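Local coordinates for hypothetical protein yiiM (PDB 1O65) that is of uncharacterised function but carries a MOSC domain and may bind molybdenum and act as an oxidoreductase on nitrogenous compounds, at residues F116-R129 with V154-S167. Numbering follows the deposited sequence.
Sequences FRWGEALIQVSQPR and VGWLYSVIAPGKVS
An antiparallel strand pair of the MOSC-domain sheet, 121-128 against 156-160, runs into a classic beta bulge, where I161 and A162 both face L122. The carbonyl of L122 takes the A162 N-H at 3.0 Å from N to O and a second, weak and bent bond from I161 N. Beyond the bulge Q124 and S159 bond to each other in both directions, and L122, Q124, S159 and A162 send their side chains to one face; there a water accepts from S159 OG and donates to Q124 OE1, while Q124 NE2 reaches G113 O. I123, V125, Y158 and V160 occupy the other face. CG1 of I123 sits between its backbone N and carbonyl carbon (chi1 65°), which carries CD1 over one face of the Y158 ring, 3.5 Å from the centroid, in a CH-pi contact displaced toward the rim. V125 CG2 meets the same ring obliquely, 3.6 Å from Y158 CE2. W156 NE1 donates a nearly straight bond (172°), in its own ring plane, to Y158 OH, a hydroxyl that is also hydrogen-bonded to H71 ND1 and so has two partners. After the corner at I161 the chain enters strand 164-167, which pairs with strand 43-47 in a second sheet. Here the type II' turn W118-A121 is tied down by E120 N on K165 O, and V166 stands over the W118 six-membered ring, its CB 3.5 Å from the centroid. With an alanine here instead of the tryptophan, V166 would probably lose the aromatic face it rests on, and a gap is likely to open beside L172. At the indole edge, W118 NE1 makes a weak hydrogen bond to A170 O and another weak, bent one to S167 O at 3.2 Å.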
# COMPACT_ATOMS: atom_id res chain seq x y z
N PHE A 116 7.18 -0.53 -11.23
CA PHE A 116 6.38 0.12 -12.23
C PHE A 116 7.09 1.39 -12.74
O PHE A 116 7.74 2.09 -11.97
CB PHE A 116 5.01 0.52 -11.70
CG PHE A 116 4.01 -0.51 -11.34
CD1 PHE A 116 4.13 -1.19 -10.12
CD2 PHE A 116 2.94 -0.82 -12.14
CE1 PHE A 116 3.19 -2.13 -9.73
CE2 PHE A 116 1.98 -1.77 -11.78
CZ PHE A 116 2.11 -2.43 -10.58
N ARG A 117 6.99 1.60 -14.05
CA ARG A 117 7.48 2.81 -14.67
C ARG A 117 6.25 3.76 -14.67
O ARG A 117 5.17 3.25 -14.95
CB ARG A 117 7.99 2.66 -16.10
CG ARG A 117 8.45 4.00 -16.69
CD ARG A 117 9.16 3.84 -18.02
NE ARG A 117 8.31 3.19 -19.01
CZ ARG A 117 8.73 2.48 -20.05
NH1 ARG A 117 10.02 2.29 -20.27
NH2 ARG A 117 7.82 1.93 -20.87
N TRP A 118 6.46 4.98 -14.24
CA TRP A 118 5.44 6.00 -14.16
C TRP A 118 6.04 7.33 -14.64
O TRP A 118 6.80 7.99 -13.94
CB TRP A 118 4.89 6.16 -12.73
CG TRP A 118 3.72 7.09 -12.60
CD1 TRP A 118 2.79 7.38 -13.57
CD2 TRP A 118 3.31 7.83 -11.44
NE1 TRP A 118 1.85 8.25 -13.10
CE2 TRP A 118 2.16 8.56 -11.80
CE3 TRP A 118 3.82 7.97 -10.15
CZ2 TRP A 118 1.50 9.41 -10.90
CZ3 TRP A 118 3.17 8.82 -9.27
CH2 TRP A 118 2.02 9.51 -9.63
N GLY A 119 5.76 7.62 -15.92
CA GLY A 119 6.28 8.83 -16.56
C GLY A 119 7.81 8.74 -16.51
O GLY A 119 8.36 7.78 -17.06
N GLU A 120 8.46 9.66 -15.82
CA GLU A 120 9.93 9.58 -15.78
C GLU A 120 10.39 8.82 -14.53
O GLU A 120 11.59 8.71 -14.35
CB GLU A 120 10.55 10.99 -15.69
CG GLU A 120 9.80 12.01 -16.53
CD GLU A 120 10.29 11.95 -17.98
OE1 GLU A 120 10.08 10.90 -18.62
OE2 GLU A 120 10.86 12.98 -18.38
N ALA A 121 9.48 8.30 -13.73
CA ALA A 121 9.86 7.65 -12.49
C ALA A 121 9.81 6.13 -12.55
O ALA A 121 9.33 5.51 -13.48
CB ALA A 121 8.95 8.12 -11.34
N LEU A 122 10.35 5.53 -11.51
CA LEU A 122 10.42 4.11 -11.26
C LEU A 122 10.07 3.90 -9.77
O LEU A 122 10.69 4.50 -8.90
CB LEU A 122 11.80 3.52 -11.53
CG LEU A 122 12.24 3.40 -12.98
CD1 LEU A 122 13.66 2.87 -13.08
CD2 LEU A 122 11.27 2.55 -13.79
N ILE A 123 9.00 3.15 -9.55
CA ILE A 123 8.53 2.90 -8.20
C ILE A 123 8.46 1.39 -7.94
O ILE A 123 8.34 0.63 -8.91
CB ILE A 123 7.16 3.56 -7.94
CG1 ILE A 123 6.06 2.95 -8.79
CG2 ILE A 123 7.27 5.07 -8.16
CD1 ILE A 123 4.64 3.43 -8.52
N GLN A 124 8.62 1.02 -6.67
CA GLN A 124 8.60 -0.37 -6.29
C GLN A 124 7.71 -0.63 -5.07
O GLN A 124 7.80 0.05 -4.07
CB GLN A 124 10.02 -0.87 -5.99
CG GLN A 124 10.04 -2.36 -5.59
CD GLN A 124 11.46 -2.88 -5.54
OE1 GLN A 124 12.31 -2.33 -4.84
NE2 GLN A 124 11.74 -3.96 -6.25
N VAL A 125 6.90 -1.68 -5.17
CA VAL A 125 5.98 -2.04 -4.07
C VAL A 125 6.83 -2.50 -2.89
O VAL A 125 7.64 -3.41 -3.05
CB VAL A 125 4.96 -3.11 -4.47
CG1 VAL A 125 4.09 -3.52 -3.29
CG2 VAL A 125 4.10 -2.59 -5.62
N SER A 126 6.68 -1.85 -1.74
CA SER A 126 7.56 -2.17 -0.61
C SER A 126 6.86 -2.87 0.53
O SER A 126 7.49 -3.57 1.33
CB SER A 126 8.18 -0.84 -0.13
OG SER A 126 7.14 -0.12 0.54
N GLN A 127 5.54 -2.72 0.65
CA GLN A 127 4.80 -3.39 1.72
C GLN A 127 3.30 -3.13 1.58
O GLN A 127 2.89 -2.17 0.93
CB GLN A 127 5.23 -2.83 3.10
CG GLN A 127 4.92 -1.34 3.25
CD GLN A 127 5.10 -0.86 4.69
OE1 GLN A 127 6.20 -0.69 5.21
NE2 GLN A 127 3.97 -0.69 5.39
N PRO A 128 2.51 -4.00 2.19
CA PRO A 128 1.06 -3.77 2.25
C PRO A 128 0.85 -2.58 3.17
O PRO A 128 1.79 -2.27 3.91
CB PRO A 128 0.49 -5.05 2.81
CG PRO A 128 1.58 -6.06 2.80
CD PRO A 128 2.89 -5.31 2.74
N ARG A 129 -0.17 -1.77 2.98
CA ARG A 129 -0.42 -0.64 3.87
C ARG A 129 -0.98 -1.19 5.20
O ARG A 129 -1.84 -2.08 5.20
CB ARG A 129 -1.35 0.37 3.22
CG ARG A 129 -1.63 1.64 4.05
CD ARG A 129 -2.89 1.43 4.91
NE ARG A 129 -3.39 2.70 5.43
CZ ARG A 129 -4.07 3.60 4.70
NH1 ARG A 129 -4.33 3.36 3.41
NH2 ARG A 129 -4.44 4.74 5.28
N VAL A 154 -6.24 -3.44 2.15
CA VAL A 154 -5.40 -2.40 2.74
C VAL A 154 -4.64 -1.56 1.75
O VAL A 154 -4.31 -0.40 2.06
CB VAL A 154 -4.41 -3.05 3.72
CG1 VAL A 154 -5.14 -3.87 4.78
CG2 VAL A 154 -3.42 -3.96 2.96
N GLY A 155 -4.46 -2.04 0.51
CA GLY A 155 -3.64 -1.18 -0.39
C GLY A 155 -2.17 -1.43 -0.06
O GLY A 155 -1.84 -2.36 0.67
N TRP A 156 -1.27 -0.67 -0.67
CA TRP A 156 0.16 -0.91 -0.49
C TRP A 156 0.98 0.35 -0.68
O TRP A 156 0.50 1.34 -1.24
CB TRP A 156 0.63 -1.97 -1.50
CG TRP A 156 0.25 -1.62 -2.90
CD1 TRP A 156 0.98 -0.86 -3.79
CD2 TRP A 156 -0.95 -1.99 -3.57
NE1 TRP A 156 0.30 -0.77 -4.98
CE2 TRP A 156 -0.90 -1.43 -4.87
CE3 TRP A 156 -2.09 -2.72 -3.20
CZ2 TRP A 156 -1.94 -1.59 -5.79
CZ3 TRP A 156 -3.12 -2.87 -4.12
CH2 TRP A 156 -3.03 -2.31 -5.39
N LEU A 157 2.26 0.31 -0.27
CA LEU A 157 3.07 1.53 -0.40
C LEU A 157 4.15 1.29 -1.43
O LEU A 157 4.37 0.12 -1.78
CB LEU A 157 3.69 1.90 0.94
CG LEU A 157 2.78 1.99 2.15
CD1 LEU A 157 3.53 2.28 3.44
CD2 LEU A 157 1.69 3.06 1.90
N TYR A 158 4.80 2.35 -1.89
CA TYR A 158 5.90 2.18 -2.82
C TYR A 158 7.17 2.90 -2.34
O TYR A 158 7.06 3.87 -1.59
CB TYR A 158 5.59 2.80 -4.19
CG TYR A 158 4.45 2.25 -4.98
CD1 TYR A 158 3.16 2.75 -4.81
CD2 TYR A 158 4.64 1.27 -5.93
CE1 TYR A 158 2.10 2.28 -5.55
CE2 TYR A 158 3.59 0.78 -6.69
CZ TYR A 158 2.33 1.28 -6.49
OH TYR A 158 1.25 0.84 -7.22
N SER A 159 8.32 2.35 -2.73
CA SER A 159 9.57 3.08 -2.53
C SER A 159 9.85 3.72 -3.91
O SER A 159 9.35 3.23 -4.93
CB SER A 159 10.76 2.26 -2.11
OG SER A 159 11.03 1.23 -3.03
N VAL A 160 10.55 4.84 -3.92
CA VAL A 160 10.83 5.47 -5.22
C VAL A 160 12.19 5.01 -5.69
O VAL A 160 13.20 5.34 -5.08
CB VAL A 160 10.65 6.99 -5.12
CG1 VAL A 160 11.16 7.72 -6.35
CG2 VAL A 160 9.15 7.31 -4.95
N ILE A 161 12.24 4.22 -6.77
CA ILE A 161 13.49 3.73 -7.31
C ILE A 161 14.18 4.82 -8.13
O ILE A 161 15.38 4.99 -8.01
CB ILE A 161 13.28 2.48 -8.17
CG1 ILE A 161 12.65 1.33 -7.37
CG2 ILE A 161 14.61 2.06 -8.82
CD1 ILE A 161 13.31 0.99 -6.06
N ALA A 162 13.47 5.53 -8.98
CA ALA A 162 14.06 6.62 -9.75
C ALA A 162 13.09 7.81 -9.73
O ALA A 162 11.96 7.70 -10.23
CB ALA A 162 14.37 6.29 -11.19
N PRO A 163 13.55 8.90 -9.12
CA PRO A 163 12.73 10.10 -9.05
C PRO A 163 12.53 10.71 -10.42
O PRO A 163 13.32 10.48 -11.35
CB PRO A 163 13.45 11.02 -8.08
CG PRO A 163 14.51 10.23 -7.43
CD PRO A 163 14.61 8.89 -8.09
N GLY A 164 11.40 11.38 -10.62
CA GLY A 164 11.14 12.00 -11.92
C GLY A 164 9.76 12.62 -12.03
O GLY A 164 8.94 12.53 -11.11
N LYS A 165 9.52 13.32 -13.13
CA LYS A 165 8.23 13.93 -13.38
C LYS A 165 7.24 12.79 -13.70
O LYS A 165 7.58 11.83 -14.37
CB LYS A 165 8.22 14.90 -14.55
CG LYS A 165 8.37 16.37 -14.21
CD LYS A 165 8.24 17.20 -15.49
CE LYS A 165 8.65 18.64 -15.29
NZ LYS A 165 8.23 19.20 -13.98
N VAL A 166 6.07 12.91 -13.10
CA VAL A 166 4.99 11.95 -13.25
C VAL A 166 3.71 12.77 -13.44
O VAL A 166 3.80 14.01 -13.32
CB VAL A 166 4.82 11.11 -11.96
CG1 VAL A 166 6.05 10.27 -11.63
CG2 VAL A 166 4.49 12.02 -10.78
N SER A 167 2.58 12.14 -13.72
CA SER A 167 1.35 12.90 -13.84
C SER A 167 0.14 11.98 -13.88
O SER A 167 0.21 10.78 -14.10
CB SER A 167 1.39 13.85 -15.04
OG SER A 167 1.02 13.18 -16.24
O HOH W 1 11.53 -1.30 -2.45
O HOH W 2 -3.57 1.88 1.21